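Local coordinates for conserved membrane protein (Chlamydia abortus, PDB 6GZU) that combines deubiquitinating and acetyltransferase activities as a secreted effector of the CE clan of cysteine proteases and induces fragmentation of the host Golgi, at residues I28-K33 with F211-L216; P104-P109 with N118-S123; F150-N155 with G205-L210. All blocks are in the same frame, centred on the assembly; numbering follows the deposited sequence. Where two conformers were deposited one is given.

Interaction 1 (I28-K33 with F211-L216); sequences IRLSEK and FLDKYL
Leu30 of helix 20-33 packs against helix 204-217 and spreads its two methyls over one turn of it. Its CG stands beside the backbone N, opposite the carbonyl carbon (chi1 -72°), and the fork at the end divides the work. Leu30 CD1 meets Leu212 CD2 at 3.8 Å and also lies against the backbone N of Asp213. Leu30 CD2 rests on the Asp213 carboxylate, 3.6 Å from Asp213 OD2, with the two side chains crossing at about a right angle. One turn further on, Leu216 CD1 comes up to Leu30 CB at 4.1 Å. The two helix segments run almost parallel, 11° between their directions and 10.8 Å between axes. Beneath the leucines lie Leu37 and strands 100-107 and 134-141, so the apolar part of the contact belongs to the core between helices and sheet.

At the outer side the fully extended Lys33 (chi1 176°) holds two waters on NZ. One donates to the carboxylate, 2.7 Å from Asp213 OD1; the other probably donates to the backbone, 2.8 Å from Asp213 O. Just beyond the segments the helices are also joined directly, by the Asp213-His26 hydrogen bond and the Lys33-Asp217 salt bridge, and Arg245 is a further salt-bridge partner of Asp213. The helices are thus joined by leucine packing inside and by water bridges and direct polar bonds outside, where the neighbouring cations would probably favour an ionised Asp213.

Interaction 2 (P104-P109 with N118-S123); sequences PLWHHP and NSMMLS
Trp106, on strand 100-107, faces Met121 of helix 114-124 with their CA atoms 7.2 Å apart, and His108, just past the strand end, faces Met120 at 7.9 Å. The indole lies flat against the helix. Met121 CA sits over the six-membered ring of Trp106, 3.7 Å from the centroid and 10° off the normal, a CH-pi contact made by the helix backbone itself. Met121 CB follows on the same face, 3.7 Å from Trp106 CE3. The Met121 side chain was modelled in two conformers; in the one described, SD lies obliquely to the five-membered ring, a Met-aromatic contact that may not hold for the other. Met120 CB touches Trp106 CH2 at the far end of the indole.

Met120 then bends at its last torsion (chi3 58°), which turns its methyl onto the imidazole. Met120 CE is 3.5 Å from the His108 ring centroid, over one face, while Pro109 CD, of the next residue, lies toward the rim of the opposite face. The polar edges look elsewhere, Trp106 NE1 to Ser133 OG and His108 ND1 to the backbone N of Ser110; Trp135 meets the indole edge-to-face. Trp106 also lies near, without touching, the putative Cys-His-Asp triad.

Backbone CH and CB groups on Trp106 and the Met120 methyl on His108 therefore hold the helix to the strand end, the sulfurs being secondary, and the outside bonds further fix both ring rotations.

Interaction 3 (F150-N155 with G205-L210); sequences FDSLAN and GIWLSL
The Phe150 ring leans on the helix backbone at the Trp207-Leu208 step, which approaches it obliquely: Phe150 CE1 is 3.5 Å from Leu208 CA, and Phe150 CZ is 3.8 Å from Trp207 O. Phe150 CD1 touches Leu208 CB at 3.7 Å. The same phenyl stacks with Phe211, one turn further along the helix. The Trp207 indole is met near its root, again obliquely, by Ser152 CB, which lies 3.7 Å from Trp207 CB; the rest of the indole leads away from the 150-155 segment. Phe150 reaches the helix because its CG extends away from the backbone N (chi1 176°). Leu208, by contrast, has CG tucked between N and the carbonyl carbon (chi1 69°), a torsion that turns the branch away from the phenyl, toward strand 134-141.

This chain is the C-terminal piece of a longer protein and holds its Ulp1-family catalytic region, to which both segments belong. Where strand 146-150 ends, a type I beta turn runs from Asp151 to Ala154, overlapping an Asx turn in which Leu153 N binds Asp151 OD1 at 2.8 Å. That donor comes from above the carboxylate plane. Asp151 OD1 also binds His134 NE2, and with Cys204 these residues are arranged like the Cys-His-Asp triad of CE-clan proteases, probably the active site here. Nearby, Ser152 OG bonds to Gln198 OE1.

From the N terminus, helix 20-33 comes first and waits longest for its partner: interaction 1 closes only when helix 204-217 arrives, after 177 intervening residues. Both other contacts open within that span. Interaction 2 is a short closure, bringing helix 114-124 back onto the end of strand 100-107. Interaction 3 follows it in series, joining the turn after strand 146-150 to the first half of helix 204-217. Interactions 1 and 3 share that helix and touch there. Interaction 2 stays apart, its centre about 24 Å from that of interaction 1, on the opposite side of the chain's centre.

Interaction 1 (I28-K33 with F211-L216)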
loop_
_atom_site.group_PDB
_atom_site.type_symbol
_atom_site.label_atom_id
_atom_site.label_comp_id
_atom_site.label_asym_id
_atom_site.label_seq_id
_atom_site.Cartn_x
_atom_site.Cartn_y
_atom_site.Cartn_z
ATOM N N ILE A 28 5.635 5.876 6.964
ATOM C CA ILE A 28 6.000 5.965 8.368
ATOM C C ILE A 28 5.652 7.352 8.929
ATOM O O ILE A 28 5.121 7.474 10.053
ATOM C CB ILE A 28 7.521 5.661 8.590
ATOM C CG1 ILE A 28 7.823 4.174 8.348
ATOM C CG2 ILE A 28 8.007 6.082 10.007
ATOM C CD1 ILE A 28 7.104 3.213 9.354
ATOM N N ARG A 29 5.957 8.405 8.170
ATOM C CA ARG A 29 5.548 9.762 8.551
ATOM C C ARG A 29 4.024 9.812 8.813
ATOM O O ARG A 29 3.581 10.296 9.859
ATOM C CB ARG A 29 5.952 10.720 7.443
ATOM C CG ARG A 29 5.640 12.163 7.626
ATOM C CD ARG A 29 6.173 12.953 6.400
ATOM N NE ARG A 29 7.625 12.996 6.290
ATOM C CZ ARG A 29 8.381 12.513 5.297
ATOM N NH1 ARG A 29 7.854 11.899 4.230
ATOM N NH2 ARG A 29 9.709 12.628 5.392
ATOM N N LEU A 30 3.240 9.267 7.887
ATOM C CA LEU A 30 1.788 9.213 8.060
ATOM C C LEU A 30 1.371 8.385 9.256
ATOM O O LEU A 30 0.399 8.728 9.934
ATOM C CB LEU A 30 1.106 8.692 6.782
ATOM C CG LEU A 30 1.157 9.728 5.669
ATOM C CD1 LEU A 30 0.684 9.079 4.372
ATOM C CD2 LEU A 30 0.325 10.936 6.003
ATOM N N SER A 31 2.100 7.310 9.543
ATOM C CA SER A 31 1.744 6.454 10.678
ATOM C C SER A 31 1.932 7.174 11.993
ATOM O O SER A 31 1.332 6.774 12.981
ATOM C CB SER A 31 2.547 5.143 10.673
ATOM O OG SER A 31 3.859 5.357 11.188
ATOM N N GLU A 32 2.727 8.245 12.027
ATOM C CA GLU A 32 2.917 9.014 13.247
ATOM C C GLU A 32 1.718 9.924 13.477
ATOM O O GLU A 32 1.404 10.282 14.609
ATOM C CB GLU A 32 4.223 9.835 13.201
ATOM C CG GLU A 32 5.429 8.933 13.144
ATOM C CD GLU A 32 6.741 9.631 13.408
ATOM O OE1 GLU A 32 6.841 10.898 13.341
ATOM O OE2 GLU A 32 7.693 8.871 13.688
ATOM N N LYS A 33 1.053 10.299 12.390
ATOM C CA LYS A 33 -0.140 11.132 12.484
ATOM C C LYS A 33 -1.409 10.291 12.660
ATOM O O LYS A 33 -2.352 10.704 13.370
ATOM C CB LYS A 33 -0.263 11.947 11.206
ATOM C CG LYS A 33 -1.501 12.783 11.146
ATOM C CD LYS A 33 -1.492 13.658 9.927
ATOM C CE LYS A 33 -2.723 14.541 9.946
ATOM N NZ LYS A 33 -3.044 15.117 8.606
ATOM N N PHE A 211 -1.773 10.907 -2.360
ATOM C CA PHE A 211 -3.120 10.360 -2.254
ATOM C C PHE A 211 -3.378 9.788 -0.863
ATOM O O PHE A 211 -4.443 10.050 -0.263
ATOM C CB PHE A 211 -3.401 9.315 -3.334
ATOM C CG PHE A 211 -4.748 8.685 -3.185
ATOM C CD1 PHE A 211 -5.898 9.418 -3.505
ATOM C CD2 PHE A 211 -4.855 7.421 -2.630
ATOM C CE1 PHE A 211 -7.174 8.893 -3.317
ATOM C CE2 PHE A 211 -6.118 6.842 -2.449
ATOM C CZ PHE A 211 -7.282 7.589 -2.808
ATOM N N LEU A 212 -2.459 8.969 -0.379
ATOM C CA LEU A 212 -2.709 8.336 0.920
ATOM C C LEU A 212 -2.814 9.417 2.004
ATOM O O LEU A 212 -3.644 9.335 2.906
ATOM C CB LEU A 212 -1.599 7.356 1.284
ATOM C CG LEU A 212 -1.835 6.634 2.627
ATOM C CD1 LEU A 212 -3.105 5.770 2.564
ATOM C CD2 LEU A 212 -0.635 5.775 2.902
ATOM N N ASP A 213 -1.943 10.420 1.940
ATOM C CA ASP A 213 -1.970 11.571 2.839
ATOM C C ASP A 213 -3.383 12.162 2.933
ATOM O O ASP A 213 -3.947 12.324 4.015
ATOM C CB ASP A 213 -0.991 12.600 2.297
ATOM C CG ASP A 213 -0.449 13.478 3.347
ATOM O OD1 ASP A 213 -1.243 14.165 4.017
ATOM O OD2 ASP A 213 0.787 13.509 3.497
ATOM N N LYS A 214 -3.977 12.441 1.781
ATOM C CA LYS A 214 -5.297 13.028 1.753
ATOM C C LYS A 214 -6.398 12.048 2.097
ATOM O O LYS A 214 -7.367 12.422 2.743
ATOM C CB LYS A 214 -5.530 13.590 0.356
ATOM C CG LYS A 214 -4.448 14.543 -0.101
ATOM C CD LYS A 214 -4.881 15.936 0.063
ATOM C CE LYS A 214 -3.794 16.845 -0.471
ATOM N NZ LYS A 214 -3.832 18.211 0.085
ATOM N N TYR A 215 -6.258 10.807 1.645
ATOM C CA TYR A 215 -7.241 9.750 1.940
ATOM C C TYR A 215 -7.404 9.568 3.431
ATOM O O TYR A 215 -8.528 9.330 3.903
ATOM C CB TYR A 215 -6.827 8.419 1.279
ATOM C CG TYR A 215 -7.666 7.226 1.643
ATOM C CD1 TYR A 215 -7.362 6.465 2.759
ATOM C CD2 TYR A 215 -8.752 6.833 0.853
ATOM C CE1 TYR A 215 -8.130 5.363 3.103
ATOM C CE2 TYR A 215 -9.530 5.747 1.212
ATOM C CZ TYR A 215 -9.217 5.020 2.343
ATOM O OH TYR A 215 -9.952 3.910 2.712
ATOM N N LEU A 216 -6.298 9.619 4.174
ATOM C CA LEU A 216 -6.371 9.354 5.612
ATOM C C LEU A 216 -7.104 10.482 6.367
ATOM O O LEU A 216 -7.621 10.270 7.481
ATOM C CB LEU A 216 -4.950 9.122 6.203
ATOM C CG LEU A 216 -4.317 7.778 5.763
ATOM C CD1 LEU A 216 -2.857 7.726 6.181
ATOM C CD2 LEU A 216 -5.076 6.563 6.373
HETATM O O HOH W 1 -3.039 12.840 6.576
HETATM O O HOH W 2 -0.852 14.477 6.622
#

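Interaction 2 (P104-P109 with N118-S123)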
loop_
_atom_site.group_PDB
_atom_site.type_symbol
_atom_site.label_atom_id
_atom_site.label_comp_id
_atom_site.label_asym_id
_atom_site.label_seq_id
_atom_site.Cartn_x
_atom_site.Cartn_y
_atom_site.Cartn_z
ATOM N N PRO A 104 2.324 -0.234 -0.971
ATOM C CA PRO A 104 2.942 0.151 -2.264
ATOM C C PRO A 104 3.043 -1.096 -3.130
ATOM O O PRO A 104 3.477 -2.173 -2.661
ATOM C CB PRO A 104 4.347 0.641 -1.845
ATOM C CG PRO A 104 4.146 1.074 -0.372
ATOM C CD PRO A 104 3.182 0.069 0.192
ATOM N N LEU A 105 2.648 -0.979 -4.394
ATOM C CA LEU A 105 2.585 -2.114 -5.296
ATOM C C LEU A 105 3.377 -1.748 -6.552
ATOM O O LEU A 105 3.044 -0.756 -7.211
ATOM C CB LEU A 105 1.114 -2.494 -5.590
ATOM C CG LEU A 105 0.848 -3.848 -6.259
ATOM C CD1 LEU A 105 -0.553 -4.357 -6.100
ATOM C CD2 LEU A 105 1.034 -3.615 -7.774
ATOM N N TRP A 106 4.373 -2.571 -6.869
ATOM C CA TRP A 106 5.329 -2.375 -7.963
ATOM C C TRP A 106 4.885 -3.200 -9.160
ATOM O O TRP A 106 4.456 -4.336 -9.008
ATOM C CB TRP A 106 6.691 -2.881 -7.511
ATOM C CG TRP A 106 7.786 -2.576 -8.453
ATOM C CD1 TRP A 106 8.610 -1.485 -8.414
ATOM C CD2 TRP A 106 8.239 -3.382 -9.568
ATOM N NE1 TRP A 106 9.532 -1.543 -9.446
ATOM C CE2 TRP A 106 9.329 -2.694 -10.163
ATOM C CE3 TRP A 106 7.828 -4.606 -10.124
ATOM C CZ2 TRP A 106 10.003 -3.189 -11.274
ATOM C CZ3 TRP A 106 8.501 -5.093 -11.256
ATOM C CH2 TRP A 106 9.574 -4.392 -11.803
ATOM N N HIS A 107 4.967 -2.621 -10.369
ATOM C CA HIS A 107 4.576 -3.326 -11.591
ATOM C C HIS A 107 5.459 -3.009 -12.767
ATOM O O HIS A 107 5.905 -1.881 -12.913
ATOM C CB HIS A 107 3.134 -2.981 -11.977
ATOM C CG HIS A 107 2.598 -3.842 -13.070
ATOM N ND1 HIS A 107 2.352 -5.189 -12.888
ATOM C CD2 HIS A 107 2.254 -3.560 -14.358
ATOM C CE1 HIS A 107 1.885 -5.704 -14.021
ATOM N NE2 HIS A 107 1.810 -4.737 -14.923
ATOM N N HIS A 108 5.633 -3.998 -13.629
ATOM C CA HIS A 108 6.250 -3.791 -14.934
ATOM C C HIS A 108 5.468 -4.658 -15.899
ATOM O O HIS A 108 5.223 -5.834 -15.625
ATOM C CB HIS A 108 7.707 -4.221 -14.940
ATOM C CG HIS A 108 8.437 -3.760 -16.160
ATOM N ND1 HIS A 108 8.288 -4.363 -17.389
ATOM C CD2 HIS A 108 9.303 -2.734 -16.344
ATOM C CE1 HIS A 108 9.043 -3.739 -18.277
ATOM N NE2 HIS A 108 9.675 -2.748 -17.668
ATOM N N PRO A 109 5.087 -4.096 -17.062
ATOM C CA PRO A 109 4.249 -4.842 -18.006
ATOM C C PRO A 109 4.929 -6.033 -18.686
ATOM O O PRO A 109 4.201 -6.865 -19.281
ATOM C CB PRO A 109 3.863 -3.791 -19.071
ATOM C CG PRO A 109 4.175 -2.434 -18.419
ATOM C CD PRO A 109 5.313 -2.690 -17.476
ATOM N N ASN A 118 9.034 -10.977 -9.881
ATOM C CA ASN A 118 9.958 -10.865 -8.764
ATOM C C ASN A 118 11.410 -10.568 -9.102
ATOM O O ASN A 118 12.062 -9.757 -8.423
ATOM C CB ASN A 118 9.826 -12.032 -7.826
ATOM C CG ASN A 118 9.123 -11.626 -6.612
ATOM O OD1 ASN A 118 7.963 -11.193 -6.677
ATOM N ND2 ASN A 118 9.841 -11.604 -5.506
ATOM N N SER A 119 11.900 -11.201 -10.158
ATOM C CA SER A 119 13.274 -10.999 -10.564
ATOM C C SER A 119 13.459 -9.563 -11.007
ATOM O O SER A 119 14.446 -8.905 -10.641
ATOM C CB SER A 119 13.642 -11.945 -11.689
ATOM O OG SER A 119 14.955 -11.647 -12.115
ATOM N N MET A 120 12.508 -9.080 -11.803
ATOM C CA MET A 120 12.536 -7.695 -12.247
ATOM C C MET A 120 12.458 -6.756 -11.059
ATOM O O MET A 120 13.230 -5.812 -10.956
ATOM C CB MET A 120 11.405 -7.406 -13.212
ATOM C CG MET A 120 11.485 -8.194 -14.473
ATOM S SD MET A 120 10.370 -7.476 -15.696
ATOM C CE MET A 120 11.087 -5.834 -15.710
ATOM N N MET A 121 11.554 -7.004 -10.132
ATOM C CA MET A 121 11.404 -6.095 -9.018
ATOM C C MET A 121 12.668 -6.017 -8.165
ATOM O O MET A 121 13.125 -4.922 -7.775
ATOM C CB MET A 121 10.231 -6.523 -8.140
ATOM C CG MET A 121 10.034 -5.535 -7.047
ATOM S SD MET A 121 8.645 -5.963 -6.085
ATOM C CE MET A 121 9.136 -7.547 -5.374
ATOM N N LEU A 122 13.220 -7.185 -7.862
ATOM C CA LEU A 122 14.402 -7.249 -7.017
ATOM C C LEU A 122 15.547 -6.448 -7.635
ATOM O O LEU A 122 16.342 -5.840 -6.921
ATOM C CB LEU A 122 14.820 -8.701 -6.753
ATOM C CG LEU A 122 13.824 -9.605 -6.004
ATOM C CD1 LEU A 122 14.448 -10.940 -5.635
ATOM C CD2 LEU A 122 13.226 -8.935 -4.771
ATOM N N SER A 123 15.622 -6.398 -8.961
ATOM C CA SER A 123 16.685 -5.609 -9.564
ATOM C C SER A 123 16.465 -4.079 -9.493
ATOM O O SER A 123 17.443 -3.329 -9.413
ATOM C CB SER A 123 16.942 -6.057 -11.002
ATOM O OG SER A 123 16.007 -5.465 -11.880
#

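Interaction 3 (F150-N155 with G205-L210)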
loop_
_atom_site.group_PDB
_atom_site.type_symbol
_atom_site.label_atom_id
_atom_site.label_comp_id
_atom_site.label_asym_id
_atom_site.label_seq_id
_atom_site.Cartn_x
_atom_site.Cartn_y
_atom_site.Cartn_z
ATOM N N PHE A 150 -5.186 2.776 -6.085
ATOM C CA PHE A 150 -4.756 4.040 -6.683
ATOM C C PHE A 150 -3.623 3.858 -7.660
ATOM O O PHE A 150 -2.587 3.318 -7.317
ATOM C CB PHE A 150 -4.311 5.015 -5.571
ATOM C CG PHE A 150 -3.766 6.313 -6.092
ATOM C CD1 PHE A 150 -2.426 6.411 -6.471
ATOM C CD2 PHE A 150 -4.582 7.437 -6.234
ATOM C CE1 PHE A 150 -1.930 7.603 -6.988
ATOM C CE2 PHE A 150 -4.064 8.637 -6.756
ATOM C CZ PHE A 150 -2.750 8.709 -7.101
ATOM N N ASP A 151 -3.845 4.293 -8.903
ATOM C CA ASP A 151 -2.842 4.309 -9.962
ATOM C C ASP A 151 -2.938 5.671 -10.601
ATOM O O ASP A 151 -3.968 5.998 -11.228
ATOM C CB ASP A 151 -3.183 3.231 -10.979
ATOM C CG ASP A 151 -2.255 3.238 -12.174
ATOM O OD1 ASP A 151 -1.263 3.998 -12.176
ATOM O OD2 ASP A 151 -2.528 2.495 -13.109
ATOM N N SER A 152 -1.886 6.484 -10.455
ATOM C CA SER A 152 -1.873 7.816 -11.044
ATOM C C SER A 152 -1.926 7.783 -12.559
ATOM O O SER A 152 -2.246 8.813 -13.176
ATOM C CB SER A 152 -0.650 8.636 -10.584
ATOM O OG SER A 152 0.571 7.886 -10.646
ATOM N N LEU A 153 -1.646 6.628 -13.178
ATOM C CA LEU A 153 -1.786 6.501 -14.626
ATOM C C LEU A 153 -3.089 5.776 -15.024
ATOM O O LEU A 153 -3.258 5.431 -16.217
ATOM C CB LEU A 153 -0.566 5.788 -15.190
ATOM C CG LEU A 153 0.690 6.665 -15.237
ATOM C CD1 LEU A 153 1.903 5.911 -15.758
ATOM C CD2 LEU A 153 0.478 7.930 -16.105
ATOM N N ALA A 154 -3.981 5.564 -14.021
ATOM C CA ALA A 154 -5.326 4.947 -14.145
ATOM C C ALA A 154 -5.332 3.494 -14.527
ATOM O O ALA A 154 -5.920 2.671 -13.807
ATOM C CB ALA A 154 -6.205 5.744 -15.153
ATOM N N ASN A 155 -4.771 3.151 -15.684
ATOM C CA ASN A 155 -4.841 1.766 -16.163
ATOM C C ASN A 155 -3.516 1.195 -16.599
ATOM O O ASN A 155 -3.452 0.433 -17.529
ATOM C CB ASN A 155 -5.895 1.575 -17.242
ATOM C CG ASN A 155 -7.257 1.575 -16.668
ATOM O OD1 ASN A 155 -7.712 0.568 -16.037
ATOM N ND2 ASN A 155 -7.925 2.704 -16.807
ATOM N N GLY A 205 5.380 7.452 -7.469
ATOM C CA GLY A 205 5.560 7.245 -6.028
ATOM C C GLY A 205 5.154 8.465 -5.216
ATOM O O GLY A 205 4.647 8.341 -4.093
ATOM N N ILE A 206 5.356 9.648 -5.781
ATOM C CA ILE A 206 4.974 10.886 -5.099
ATOM C C ILE A 206 3.453 11.001 -5.142
ATOM O O ILE A 206 2.816 11.281 -4.111
ATOM C CB ILE A 206 5.595 12.081 -5.788
ATOM C CG1 ILE A 206 7.119 11.913 -5.809
ATOM C CG2 ILE A 206 5.189 13.365 -5.074
ATOM C CD1 ILE A 206 7.850 12.947 -6.663
ATOM N N TRP A 207 2.856 10.715 -6.290
ATOM C CA TRP A 207 1.408 10.804 -6.384
ATOM C C TRP A 207 0.691 9.885 -5.385
ATOM O O TRP A 207 -0.299 10.293 -4.741
ATOM C CB TRP A 207 0.944 10.415 -7.797
ATOM C CG TRP A 207 1.002 11.550 -8.751
ATOM C CD1 TRP A 207 1.829 11.687 -9.851
ATOM C CD2 TRP A 207 0.156 12.685 -8.734
ATOM N NE1 TRP A 207 1.565 12.863 -10.472
ATOM C CE2 TRP A 207 0.520 13.486 -9.840
ATOM C CE3 TRP A 207 -0.877 13.115 -7.885
ATOM C CZ2 TRP A 207 -0.091 14.712 -10.112
ATOM C CZ3 TRP A 207 -1.488 14.329 -8.160
ATOM C CH2 TRP A 207 -1.109 15.107 -9.278
ATOM N N LEU A 208 1.118 8.627 -5.284
ATOM C CA LEU A 208 0.387 7.696 -4.419
ATOM C C LEU A 208 0.613 8.100 -2.957
ATOM O O LEU A 208 -0.296 7.900 -2.122
ATOM C CB LEU A 208 0.806 6.250 -4.679
ATOM C CG LEU A 208 2.227 5.817 -4.266
ATOM C CD1 LEU A 208 2.263 5.398 -2.759
ATOM C CD2 LEU A 208 2.725 4.683 -5.160
ATOM N N SER A 209 1.764 8.707 -2.630
ATOM C CA SER A 209 2.007 9.157 -1.262
ATOM C C SER A 209 1.106 10.342 -0.907
ATOM O O SER A 209 0.538 10.404 0.206
ATOM C CB SER A 209 3.484 9.527 -1.085
ATOM O OG SER A 209 4.301 8.382 -1.274
ATOM N N LEU A 210 0.973 11.289 -1.844
ATOM C CA LEU A 210 0.036 12.405 -1.667
ATOM C C LEU A 210 -1.393 11.866 -1.523
ATOM O O LEU A 210 -2.163 12.323 -0.663
ATOM C CB LEU A 210 0.119 13.366 -2.873
ATOM C CG LEU A 210 -0.726 14.639 -2.996
ATOM C CD1 LEU A 210 -0.103 15.548 -4.085
ATOM C CD2 LEU A 210 -2.183 14.338 -3.379
#